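Metallo-beta-lactamase domain-containing protein (Enterococcus faecalis, PDB 2AZ4) is of uncharacterised function but carries a two-zinc metallo-beta-lactamase-type centre and is probably a metal-dependent hydrolase, perhaps an RNA-binding exonuclease. Local coordinates at residues 118-123 against 142-147; 190-195 against 389-394; 230-235 against 245-250; 267-272 against 291-296; 320-323 against 329-332. All coordinates share one frame; numbering follows the deposited sequence.

Contacts 1 and 2 belong to the zinc-binding metallo-beta-lactamase part of the chain, with centres 26 Å apart; contacts 3, 4 and 5 belong to a second part built on a six-stranded parallel sheet. Contacts 3, 4 and 5 follow one another along the chain between the two halves of contact 2, so that 389-394 returns to the first part after the parallel-sheet part is complete, consistent with an insertion as in beta-CASP nucleases. Contact 5 touches both contact 3 and contact 4, where Leu329 meets Glu248 and Ile271. Contacts 1 and 4 also meet, Met118 and Ile119 packing on Val292, which joins the two parts directly.

Contact 1 of 5, residues 118-123 against 142-147; sequences MILNSL and REMIGL
Met144 is the residue of 142-147 that meets helix 114-123, packing on Leu120 and on the side chain of Asn121. The run begins with Arg142, whose side chain turns from the helix. Its NH1 donates an almost straight bond to Glu143 O (3.0 Å, 170°), and its NH2 bonds the carbonyls of Leu104 and Val108, so both terminal nitrogens of the buried arginine bond backbone oxygens. At Met144 the side chain heads for the helix. CG lies anti to the carbonyl carbon (chi1 -75°); the Met144 side chain crosses that of Leu120 at about a right angle, and a bend at chi3 lays its CE against the leucine. Met144 SD lies 3.7 Å from Leu120 CD2, and Met144 CE is equally close to that same methyl, while also reaching Leu120 CB at 4.0 Å. The Asn121 side chain approaches this thioether from the opposite direction. From Ile145 to Leu147 the chain becomes an edge strand, hydrogen-bonded through its backbone to strand 110-113. Strand 110-113, helix 114-123 and strand 145-147 thus form a beta-alpha-beta crossover between neighbouring parallel strands, part of the metallo-beta-lactamase fold, with the side chain of Leu120 about 8 Å from those of the zinc ligands His92 and His94.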
# COMPACT_ATOMS: atom_id res chain seq x y z
N MET A 118 -5.19 -0.86 11.41
CA MET A 118 -4.54 0.23 12.16
C MET A 118 -3.99 1.32 11.25
O MET A 118 -4.26 2.51 11.47
CB MET A 118 -3.37 -0.29 13.01
CG MET A 118 -3.77 -1.16 14.17
SD MET A 118 -2.41 -1.90 15.13
CE MET A 118 -3.48 -2.17 16.49
N ILE A 119 -3.16 0.91 10.28
CA ILE A 119 -2.56 1.82 9.28
C ILE A 119 -3.62 2.69 8.59
O ILE A 119 -3.52 3.92 8.55
CB ILE A 119 -1.70 1.02 8.23
CG1 ILE A 119 -0.50 0.33 8.89
CG2 ILE A 119 -1.21 1.89 7.06
CD1 ILE A 119 0.30 1.23 9.79
N LEU A 120 -4.64 2.04 8.05
CA LEU A 120 -5.65 2.68 7.24
C LEU A 120 -6.40 3.72 8.06
O LEU A 120 -6.62 4.85 7.59
CB LEU A 120 -6.62 1.60 6.75
CG LEU A 120 -7.30 1.63 5.39
CD1 LEU A 120 -6.52 2.39 4.30
CD2 LEU A 120 -7.57 0.19 4.99
N ASN A 121 -6.77 3.35 9.28
CA ASN A 121 -7.52 4.25 10.15
C ASN A 121 -6.71 5.51 10.47
O ASN A 121 -7.27 6.59 10.65
CB ASN A 121 -7.99 3.53 11.41
CG ASN A 121 -9.34 2.88 11.24
OD1 ASN A 121 -9.44 1.69 11.02
ND2 ASN A 121 -10.39 3.67 11.28
N SER A 122 -5.39 5.37 10.52
CA SER A 122 -4.47 6.49 10.70
C SER A 122 -4.27 7.28 9.40
O SER A 122 -4.35 8.52 9.41
CB SER A 122 -3.12 5.98 11.20
OG SER A 122 -2.17 7.02 11.26
N LEU A 123 -4.02 6.60 8.29
CA LEU A 123 -3.97 7.28 6.99
C LEU A 123 -5.20 8.16 6.77
O LEU A 123 -5.08 9.27 6.22
CB LEU A 123 -3.77 6.30 5.82
CG LEU A 123 -2.40 5.60 5.70
CD1 LEU A 123 -2.39 4.53 4.61
CD2 LEU A 123 -1.27 6.59 5.49
N ARG A 142 -15.04 2.66 7.56
CA ARG A 142 -15.94 1.54 7.81
C ARG A 142 -15.25 0.37 8.56
O ARG A 142 -14.01 0.32 8.66
CB ARG A 142 -16.62 1.09 6.51
CG ARG A 142 -15.73 0.30 5.52
CD ARG A 142 -15.82 -1.20 5.79
NE ARG A 142 -16.97 -1.74 5.12
CZ ARG A 142 -17.58 -2.89 5.33
NH1 ARG A 142 -17.21 -3.76 6.27
NH2 ARG A 142 -18.61 -3.16 4.55
N GLU A 143 -16.07 -0.51 9.14
CA GLU A 143 -15.57 -1.63 9.94
C GLU A 143 -14.65 -2.55 9.11
O GLU A 143 -14.94 -2.82 7.93
CB GLU A 143 -16.74 -2.47 10.49
CG GLU A 143 -17.68 -1.71 11.43
CD GLU A 143 -18.88 -2.53 11.90
OE1 GLU A 143 -19.02 -3.71 11.51
OE2 GLU A 143 -19.69 -1.98 12.68
N MET A 144 -13.57 -3.02 9.74
CA MET A 144 -12.70 -4.07 9.19
C MET A 144 -12.53 -5.12 10.27
O MET A 144 -12.33 -4.78 11.44
CB MET A 144 -11.31 -3.50 8.81
CG MET A 144 -11.33 -2.65 7.51
SD MET A 144 -9.76 -1.91 7.11
CE MET A 144 -10.02 -0.28 7.77
N ILE A 145 -12.62 -6.39 9.89
CA ILE A 145 -12.28 -7.49 10.80
C ILE A 145 -10.78 -7.71 10.69
O ILE A 145 -10.29 -8.27 9.70
CB ILE A 145 -13.06 -8.76 10.48
CG1 ILE A 145 -14.56 -8.49 10.67
CG2 ILE A 145 -12.65 -9.92 11.40
CD1 ILE A 145 -15.46 -9.56 10.05
N GLY A 146 -10.05 -7.22 11.70
CA GLY A 146 -8.60 -7.38 11.76
C GLY A 146 -8.29 -8.83 12.12
O GLY A 146 -8.82 -9.36 13.12
N LEU A 147 -7.48 -9.47 11.27
CA LEU A 147 -7.10 -10.88 11.42
C LEU A 147 -5.60 -11.02 11.75
O LEU A 147 -4.84 -10.07 11.62
CB LEU A 147 -7.38 -11.64 10.11
CG LEU A 147 -8.83 -11.65 9.62
CD1 LEU A 147 -8.89 -12.36 8.25
CD2 LEU A 147 -9.77 -12.33 10.68

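Contact 2 of 5, residues 190-195 against 389-394; sequences LRLHGH and DKIIAL
The loop that follows the zinc ligand Asp189 in this metallo-beta-lactamase fold packs on helix 385-395, with Leu190 and Leu192 meeting the single side chain of Ile391. The Leu190 side chain is about 5 Å from that of the zinc ligand His167 and about 9 Å from a zinc ion. Leu190 and Ile391 reach toward each other tip to tip, Leu190 CD2 standing 4.1 Å from Ile391 CD1. Leu190 CG sits in the crowded position between backbone N and carbonyl carbon (chi1 43°), a rotation that sends its methyls toward the helix. Leu192 comes alongside instead, sliding past Ile391 in the opposite sense, and its CD1 touches Ile391 CG1 at 3.9 Å. The same methyl grazes Lys390 CB at 4.5 Å, whereas the ammonium end of that lysine leads away from the loop. Ile391 therefore offers its terminal methyl to one leucine and its methylene to the other. Met215 of strand 212-216 and Leu201 of helix 197-207 extend this apolar patch. Arg191, between the two leucines, points the other way: its guanidinium pairs with Asp166 and Glu237 and bonds Ser380 O, and Gly194 CA lies 3.3 Å above its plane. The chemistry is thus divided by alternation along the loop: with no hydrogen bond across it, the contact with the helix relies on apolar packing, while Arg191 makes its polar bonds to other partners.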
# COMPACT_ATOMS: atom_id res chain seq x y z
N LEU A 190 4.12 -7.19 -3.34
CA LEU A 190 5.19 -7.88 -2.61
C LEU A 190 6.60 -7.76 -3.17
O LEU A 190 6.81 -7.40 -4.31
CB LEU A 190 4.91 -9.37 -2.39
CG LEU A 190 4.34 -10.38 -3.40
CD1 LEU A 190 4.42 -10.07 -4.89
CD2 LEU A 190 4.83 -11.77 -3.09
N ARG A 191 7.58 -8.11 -2.34
CA ARG A 191 9.00 -7.97 -2.70
C ARG A 191 9.80 -8.98 -1.91
O ARG A 191 9.25 -9.66 -1.03
CB ARG A 191 9.49 -6.53 -2.40
CG ARG A 191 9.37 -6.16 -0.91
CD ARG A 191 9.93 -4.77 -0.61
NE ARG A 191 9.63 -4.34 0.75
CZ ARG A 191 9.95 -3.16 1.27
NH1 ARG A 191 10.58 -2.25 0.54
NH2 ARG A 191 9.64 -2.88 2.52
N LEU A 192 11.10 -9.06 -2.19
CA LEU A 192 12.00 -9.96 -1.50
C LEU A 192 13.21 -9.22 -0.89
O LEU A 192 14.17 -9.87 -0.43
CB LEU A 192 12.51 -11.03 -2.49
CG LEU A 192 11.60 -12.25 -2.72
CD1 LEU A 192 12.16 -13.15 -3.82
CD2 LEU A 192 11.46 -13.05 -1.41
N HIS A 193 13.16 -7.89 -0.88
CA HIS A 193 14.26 -7.10 -0.33
C HIS A 193 13.85 -6.17 0.83
O HIS A 193 14.55 -5.20 1.14
CB HIS A 193 14.94 -6.30 -1.46
CG HIS A 193 14.08 -5.22 -2.03
ND1 HIS A 193 13.19 -5.44 -3.07
CD2 HIS A 193 13.96 -3.91 -1.71
CE1 HIS A 193 12.57 -4.31 -3.37
NE2 HIS A 193 13.02 -3.37 -2.56
N GLY A 194 12.71 -6.44 1.47
CA GLY A 194 12.20 -5.57 2.54
C GLY A 194 12.66 -5.95 3.94
O GLY A 194 13.72 -6.55 4.11
N HIS A 195 11.85 -5.59 4.93
CA HIS A 195 12.16 -5.85 6.33
C HIS A 195 12.05 -7.34 6.65
O HIS A 195 12.76 -7.84 7.52
CB HIS A 195 11.21 -5.09 7.27
CG HIS A 195 11.09 -3.62 6.95
ND1 HIS A 195 12.08 -2.71 7.26
CD2 HIS A 195 10.12 -2.93 6.31
CE1 HIS A 195 11.70 -1.51 6.85
NE2 HIS A 195 10.52 -1.62 6.26
N ASP A 389 10.64 -13.06 -11.22
CA ASP A 389 11.01 -14.39 -11.76
C ASP A 389 11.37 -15.40 -10.68
O ASP A 389 11.02 -16.57 -10.79
CB ASP A 389 12.18 -14.27 -12.75
CG ASP A 389 11.83 -13.46 -13.99
OD1 ASP A 389 10.67 -13.53 -14.44
OD2 ASP A 389 12.73 -12.77 -14.52
N LYS A 390 12.06 -14.96 -9.62
CA LYS A 390 12.39 -15.89 -8.54
C LYS A 390 11.13 -16.35 -7.81
O LYS A 390 11.04 -17.50 -7.40
CB LYS A 390 13.40 -15.29 -7.56
CG LYS A 390 14.83 -15.33 -8.06
CD LYS A 390 15.71 -14.26 -7.38
CE LYS A 390 17.04 -14.14 -8.14
NZ LYS A 390 18.00 -13.10 -7.60
N ILE A 391 10.16 -15.45 -7.65
CA ILE A 391 8.93 -15.80 -6.93
C ILE A 391 8.19 -16.87 -7.72
O ILE A 391 7.78 -17.87 -7.16
CB ILE A 391 8.05 -14.56 -6.65
CG1 ILE A 391 8.70 -13.71 -5.54
CG2 ILE A 391 6.62 -14.98 -6.27
CD1 ILE A 391 8.16 -12.25 -5.43
N ILE A 392 8.06 -16.65 -9.02
CA ILE A 392 7.42 -17.62 -9.93
C ILE A 392 8.17 -18.96 -9.90
O ILE A 392 7.54 -20.01 -9.81
CB ILE A 392 7.34 -17.08 -11.38
CG1 ILE A 392 6.46 -15.82 -11.42
CG2 ILE A 392 6.83 -18.18 -12.37
CD1 ILE A 392 6.70 -14.92 -12.60
N ALA A 393 9.51 -18.89 -9.90
CA ALA A 393 10.33 -20.10 -9.78
C ALA A 393 10.06 -20.87 -8.48
O ALA A 393 9.91 -22.09 -8.51
CB ALA A 393 11.82 -19.78 -9.95
N LEU A 394 9.98 -20.17 -7.34
CA LEU A 394 9.68 -20.83 -6.07
C LEU A 394 8.29 -21.46 -6.01
O LEU A 394 8.12 -22.52 -5.43
CB LEU A 394 9.91 -19.89 -4.88
CG LEU A 394 11.35 -19.53 -4.52
CD1 LEU A 394 11.35 -18.21 -3.75
CD2 LEU A 394 12.00 -20.63 -3.71

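Contact 3 of 5, residues 230-235 against 245-250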
# COMPACT_ATOMS: atom_id res chain seq x y z
N ALA A 230 20.65 12.87 -7.75
CA ALA A 230 20.15 13.14 -6.39
C ALA A 230 19.88 11.85 -5.58
O ALA A 230 19.68 11.90 -4.35
CB ALA A 230 18.89 14.00 -6.45
N GLN A 231 19.88 10.72 -6.29
CA GLN A 231 19.49 9.41 -5.77
C GLN A 231 20.67 8.50 -5.39
O GLN A 231 21.63 8.32 -6.16
CB GLN A 231 18.57 8.72 -6.78
CG GLN A 231 18.06 7.36 -6.35
CD GLN A 231 16.82 6.93 -7.10
OE1 GLN A 231 16.60 7.32 -8.25
NE2 GLN A 231 16.00 6.11 -6.46
N ILE A 232 20.60 7.94 -4.19
CA ILE A 232 21.51 6.88 -3.73
C ILE A 232 20.93 5.55 -4.19
O ILE A 232 19.74 5.31 -4.02
CB ILE A 232 21.62 6.92 -2.18
CG1 ILE A 232 22.52 8.08 -1.76
CG2 ILE A 232 22.12 5.57 -1.62
CD1 ILE A 232 22.38 8.51 -0.31
N ALA A 233 21.75 4.69 -4.79
CA ALA A 233 21.30 3.34 -5.16
C ALA A 233 21.21 2.46 -3.90
O ALA A 233 22.22 2.24 -3.21
CB ALA A 233 22.23 2.73 -6.19
N VAL A 234 20.00 1.99 -3.60
CA VAL A 234 19.69 1.27 -2.37
C VAL A 234 19.21 -0.10 -2.81
O VAL A 234 18.50 -0.19 -3.80
CB VAL A 234 18.57 2.01 -1.55
CG1 VAL A 234 17.94 1.12 -0.49
CG2 VAL A 234 19.11 3.31 -0.91
N VAL A 235 19.61 -1.15 -2.10
CA VAL A 235 19.30 -2.54 -2.49
C VAL A 235 18.35 -3.28 -1.53
O VAL A 235 17.93 -4.40 -1.82
CB VAL A 235 20.60 -3.41 -2.67
CG1 VAL A 235 21.56 -2.79 -3.68
CG2 VAL A 235 21.29 -3.66 -1.33
N VAL A 245 22.37 6.24 8.32
CA VAL A 245 23.40 6.32 9.36
C VAL A 245 24.64 7.01 8.82
O VAL A 245 25.13 7.97 9.43
CB VAL A 245 23.80 4.93 9.96
CG1 VAL A 245 25.00 5.10 10.92
CG2 VAL A 245 22.63 4.28 10.70
N ARG A 246 25.14 6.52 7.69
CA ARG A 246 26.28 7.15 7.02
C ARG A 246 26.05 8.65 6.81
O ARG A 246 26.92 9.47 7.12
CB ARG A 246 26.56 6.49 5.66
CG ARG A 246 27.75 7.17 4.89
CD ARG A 246 27.99 6.58 3.52
NE ARG A 246 26.76 6.58 2.71
CZ ARG A 246 26.32 7.60 1.98
NH1 ARG A 246 27.01 8.75 1.91
NH2 ARG A 246 25.18 7.48 1.31
N LEU A 247 24.89 9.01 6.28
CA LEU A 247 24.59 10.41 6.03
C LEU A 247 24.64 11.25 7.32
O LEU A 247 25.09 12.40 7.28
CB LEU A 247 23.24 10.59 5.30
CG LEU A 247 23.17 10.17 3.82
CD1 LEU A 247 21.72 10.05 3.37
CD2 LEU A 247 23.92 11.14 2.92
N GLU A 248 24.18 10.68 8.44
CA GLU A 248 24.27 11.37 9.72
C GLU A 248 25.72 11.57 10.19
O GLU A 248 26.11 12.67 10.60
CB GLU A 248 23.43 10.67 10.78
CG GLU A 248 21.91 10.78 10.54
CD GLU A 248 21.10 10.32 11.76
OE1 GLU A 248 21.59 10.44 12.90
OE2 GLU A 248 19.97 9.86 11.59
N LEU A 249 26.53 10.53 10.06
CA LEU A 249 27.93 10.57 10.53
C LEU A 249 28.82 11.46 9.68
O LEU A 249 29.81 12.01 10.15
CB LEU A 249 28.52 9.16 10.62
CG LEU A 249 27.81 8.23 11.62
CD1 LEU A 249 28.34 6.78 11.55
CD2 LEU A 249 27.92 8.79 13.01
N GLU A 250 28.45 11.62 8.42
CA GLU A 250 29.17 12.54 7.53
C GLU A 250 28.78 14.00 7.83
O GLU A 250 29.45 14.92 7.37
CB GLU A 250 28.84 12.23 6.08
CG GLU A 250 29.33 10.89 5.56
CD GLU A 250 28.95 10.66 4.10
OE1 GLU A 250 28.13 11.43 3.56
OE2 GLU A 250 29.48 9.70 3.48
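Arg246 NH1 donates to Glu250 OE2 at 3.1 Å, an N-H...O angle of 162° making it a fairly straight salt bridge between residues four apart in the chain. The oxygen lies in the guanidinium plane, although it is itself approached from above the carboxylate plane. Arg246 NH2 bonds His243 ND1, so neighbours before and after it in the chain both grip the group and would limit its rotation. The arginine leaves helix 237-249 with CG anti to the backbone N (chi1 178°) and bends at chi3, which folds the guanidinium back within reach of these partners. Against its edge, near the plane, comes Ile232 from the opposite direction. Ile232 CD1 lies 3.4 Å from Arg246 NH2, a close approach of a methyl to the rim of a charged group, and not a polar bond. The same methyl meets Leu247 CD1 tip to tip at 4.0 Å, so the end of Ile232 touches both an arginine nitrogen and a leucine methyl. Val375 and Leu377 also touch Ile232. Backbone hydrogen bonds between Arg376 and both Ala230 and Ile232 hold the loop beside strand 373-376, an outer strand of the parallel sheet. The contact thus joins that edge to a covering helix, an arrangement found in alpha/beta domains with a parallel sheet, here probably of the beta-CASP kind.

Contact 4 of 5, residues 267-272 against 291-296; sequences RFAKII and EVFGIE
Ala269 CB points at Phe293 and Ile295 together, and Ile272, one turn further along helix 265-274, faces Ile295 as well. The two segments belong to the alpha/beta part of the chain with the six-stranded parallel sheet: helix 265-274 leads into strand 278-282, and helix 283-293 follows that strand directly. Phe293 closes the second helix and directs its ring at the first. The ring meets the Ala269 methyl obliquely, Phe293 CE2 lying 4.1 Å from Ala269 CB, with CD2 equally near. Over the centre of one ring face lies Val292 CG1 of the preceding residue, 3.8 Å above the plane, and Tyr170 packs edge-to-face with the same ring. After the ring comes Gly294, where phi turns positive (67°) and the helix ends. The chain then brings Ile295 back toward helix 265-274, placing its CA 7.8 Å from the CA of Ala269. The two branches of Ile295 divide the work. CG1 is anti to the carbonyl carbon (chi1 -72°) and carries CD1 out to Ala269 CB at 4.2 Å, whereas CG2, anti to the backbone N, serves Ile272. Leu289 touches both isoleucines and continues the apolar seam along helix 283-293. The approaches between the two segments are all rather long, and the partly exposed residues mark a modest contact near the surface. In the longest of these approaches, Ile272 CD1 and Ile295 CG2 meet methyl to methyl at 4.4 Å.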
# COMPACT_ATOMS: atom_id res chain seq x y z
N ARG A 267 10.10 0.94 8.52
CA ARG A 267 11.22 1.80 8.16
C ARG A 267 11.42 2.86 9.25
O ARG A 267 12.54 3.09 9.69
CB ARG A 267 11.04 2.46 6.78
CG ARG A 267 12.21 3.37 6.39
CD ARG A 267 12.10 3.99 4.98
NE ARG A 267 11.99 2.97 3.93
CZ ARG A 267 11.77 3.24 2.65
NH1 ARG A 267 11.67 4.51 2.25
NH2 ARG A 267 11.63 2.26 1.76
N PHE A 268 10.33 3.50 9.69
CA PHE A 268 10.44 4.47 10.81
C PHE A 268 11.02 3.82 12.06
O PHE A 268 11.97 4.35 12.64
CB PHE A 268 9.10 5.11 11.11
CG PHE A 268 8.71 6.16 10.12
CD1 PHE A 268 9.13 7.50 10.30
CD2 PHE A 268 7.96 5.83 8.98
CE1 PHE A 268 8.76 8.50 9.39
CE2 PHE A 268 7.60 6.83 8.04
CZ PHE A 268 7.99 8.17 8.25
N ALA A 269 10.47 2.66 12.42
CA ALA A 269 11.01 1.85 13.52
C ALA A 269 12.50 1.57 13.40
O ALA A 269 13.25 1.72 14.39
CB ALA A 269 10.19 0.54 13.68
N LYS A 270 12.95 1.17 12.21
CA LYS A 270 14.39 0.91 11.99
C LYS A 270 15.25 2.14 12.08
O LYS A 270 16.38 2.09 12.60
CB LYS A 270 14.64 0.24 10.62
CG LYS A 270 13.95 -1.11 10.45
CD LYS A 270 14.55 -2.17 11.41
CE LYS A 270 13.59 -3.34 11.65
NZ LYS A 270 14.31 -4.56 12.14
N ILE A 271 14.75 3.25 11.55
CA ILE A 271 15.47 4.51 11.67
C ILE A 271 15.68 4.85 13.15
O ILE A 271 16.80 5.16 13.57
CB ILE A 271 14.79 5.66 10.84
CG1 ILE A 271 14.97 5.38 9.35
CG2 ILE A 271 15.37 7.03 11.21
CD1 ILE A 271 14.02 6.16 8.46
N ILE A 272 14.61 4.78 13.94
CA ILE A 272 14.68 4.99 15.39
C ILE A 272 15.71 4.07 16.06
O ILE A 272 16.48 4.51 16.93
CB ILE A 272 13.27 4.81 16.01
CG1 ILE A 272 12.34 5.92 15.51
CG2 ILE A 272 13.31 4.78 17.53
CD1 ILE A 272 10.89 5.73 15.90
N GLU A 291 0.94 2.75 18.48
CA GLU A 291 -0.20 1.84 18.32
C GLU A 291 0.21 0.47 17.77
O GLU A 291 -0.18 -0.57 18.31
CB GLU A 291 -1.26 2.48 17.42
CG GLU A 291 -2.52 1.65 17.37
CD GLU A 291 -3.51 2.17 16.35
OE1 GLU A 291 -3.24 3.23 15.77
OE2 GLU A 291 -4.55 1.49 16.14
N VAL A 292 1.03 0.47 16.72
CA VAL A 292 1.48 -0.73 16.03
C VAL A 292 2.58 -1.52 16.77
O VAL A 292 2.52 -2.75 16.85
CB VAL A 292 1.92 -0.38 14.56
CG1 VAL A 292 2.55 -1.58 13.87
CG2 VAL A 292 0.73 0.09 13.74
N PHE A 293 3.59 -0.82 17.30
CA PHE A 293 4.77 -1.46 17.89
C PHE A 293 4.99 -1.24 19.38
O PHE A 293 5.90 -1.85 19.97
CB PHE A 293 6.05 -1.02 17.16
CG PHE A 293 6.16 -1.55 15.76
CD1 PHE A 293 6.06 -2.91 15.51
CD2 PHE A 293 6.38 -0.69 14.70
CE1 PHE A 293 6.17 -3.40 14.22
CE2 PHE A 293 6.48 -1.18 13.40
CZ PHE A 293 6.38 -2.53 13.16
N GLY A 294 4.19 -0.38 20.00
CA GLY A 294 4.43 0.02 21.39
C GLY A 294 5.71 0.85 21.55
O GLY A 294 6.21 0.99 22.66
N ILE A 295 6.23 1.39 20.45
CA ILE A 295 7.46 2.16 20.50
C ILE A 295 7.15 3.61 20.86
O ILE A 295 6.22 4.21 20.32
CB ILE A 295 8.28 2.02 19.21
CG1 ILE A 295 8.89 0.62 19.14
CG2 ILE A 295 9.40 3.09 19.15
CD1 ILE A 295 9.53 0.29 17.77
N GLU A 296 7.90 4.16 21.81
CA GLU A 296 7.70 5.53 22.24
C GLU A 296 8.88 6.34 21.79
O GLU A 296 10.02 6.06 22.17
CB GLU A 296 7.51 5.61 23.75
CG GLU A 296 6.18 5.00 24.19
CD GLU A 296 5.74 5.49 25.53
OE1 GLU A 296 5.71 4.67 26.48
OE2 GLU A 296 5.42 6.69 25.65

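Contact 5 of 5, residues 320-323 against 329-332; sequences TLLK and LWQV
The backbones of helix 318-323 and strand 328-331 come nearest at Leu321 and Trp330, whose CA atoms are 7.5 Å apart, after a short connection. Leu321 lies over one face of the indole. Its CG stands 3.7 Å from the centroid of the Trp330 five-membered ring and only 16° off the ring normal, a well-formed CH-pi contact. Around that point the leucine spreads along the face, Leu321 CB being 3.9 Å from Trp330 CE2 and Leu321 CD2 4.1 Å from Trp330 CE3. Trp330 CG is wedged between its own N and carbonyl carbon (chi1 60°), and the ring is thereby turned toward the helix. Its strand is an inner one of the six-stranded parallel sheet, hydrogen-bonded to strands 256-260 and 278-282, so the helix covers one sheet face through this tryptophan. Leu329 and Gln331 on either side of Trp330 point away from the helix, Leu329 meeting Leu244 of helix 237-249. Leu322 starts out away from the strand, yet its tip returns: CD2 reaches Trp330 CH2 obliquely at 3.8 Å, at the benzene end of the indole. Val280 touches both Leu321 and Trp330 from the neighbouring strand.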
# COMPACT_ATOMS: atom_id res chain seq x y z
N THR A 320 12.30 24.52 18.97
CA THR A 320 13.57 23.87 19.32
C THR A 320 14.15 23.06 18.16
O THR A 320 15.35 23.10 17.89
CB THR A 320 13.41 22.98 20.59
OG1 THR A 320 12.85 23.77 21.64
CG2 THR A 320 14.74 22.41 21.06
N LEU A 321 13.30 22.31 17.46
CA LEU A 321 13.76 21.53 16.31
C LEU A 321 14.38 22.40 15.24
O LEU A 321 15.42 22.03 14.65
CB LEU A 321 12.58 20.76 15.72
CG LEU A 321 12.38 19.26 15.94
CD1 LEU A 321 13.18 18.60 17.10
CD2 LEU A 321 10.90 18.93 15.94
N LEU A 322 13.76 23.56 14.99
CA LEU A 322 14.23 24.45 13.94
C LEU A 322 15.64 24.96 14.20
O LEU A 322 16.38 25.22 13.26
CB LEU A 322 13.26 25.62 13.75
CG LEU A 322 11.90 25.33 13.13
CD1 LEU A 322 11.14 26.64 13.04
CD2 LEU A 322 12.06 24.68 11.72
N LYS A 323 16.03 25.06 15.48
CA LYS A 323 17.36 25.57 15.86
C LYS A 323 18.44 24.49 15.85
O LYS A 323 19.63 24.81 15.92
CB LYS A 323 17.30 26.22 17.25
CG LYS A 323 16.39 27.45 17.33
CD LYS A 323 16.32 27.96 18.77
CE LYS A 323 15.10 28.86 19.02
NZ LYS A 323 14.78 28.93 20.50
N LEU A 329 17.57 14.02 14.42
CA LEU A 329 17.12 13.77 13.08
C LEU A 329 15.61 13.87 13.22
O LEU A 329 15.01 13.09 13.95
CB LEU A 329 17.54 12.37 12.61
CG LEU A 329 16.84 11.90 11.33
CD1 LEU A 329 17.41 12.59 10.06
CD2 LEU A 329 16.85 10.38 11.17
N TRP A 330 14.98 14.83 12.55
CA TRP A 330 13.53 14.99 12.69
C TRP A 330 12.72 14.95 11.41
O TRP A 330 13.21 15.25 10.34
CB TRP A 330 13.17 16.21 13.53
CG TRP A 330 13.63 17.59 13.02
CD1 TRP A 330 14.87 18.16 13.18
CD2 TRP A 330 12.82 18.59 12.36
NE1 TRP A 330 14.89 19.43 12.64
CE2 TRP A 330 13.65 19.72 12.12
CE3 TRP A 330 11.49 18.62 11.92
CZ2 TRP A 330 13.18 20.88 11.47
CZ3 TRP A 330 11.01 19.79 11.25
CH2 TRP A 330 11.86 20.90 11.05
N GLN A 331 11.46 14.55 11.54
CA GLN A 331 10.61 14.35 10.38
C GLN A 331 9.98 15.68 10.00
O GLN A 331 9.16 16.23 10.75
CB GLN A 331 9.53 13.30 10.71
CG GLN A 331 8.44 13.12 9.63
CD GLN A 331 7.30 12.20 10.08
OE1 GLN A 331 7.13 11.97 11.27
NE2 GLN A 331 6.50 11.68 9.12
N VAL A 332 10.33 16.22 8.84
CA VAL A 332 9.69 17.48 8.39
C VAL A 332 8.58 17.14 7.40
O VAL A 332 8.79 16.36 6.47
CB VAL A 332 10.72 18.48 7.78
CG1 VAL A 332 11.50 17.83 6.63
CG2 VAL A 332 10.05 19.78 7.32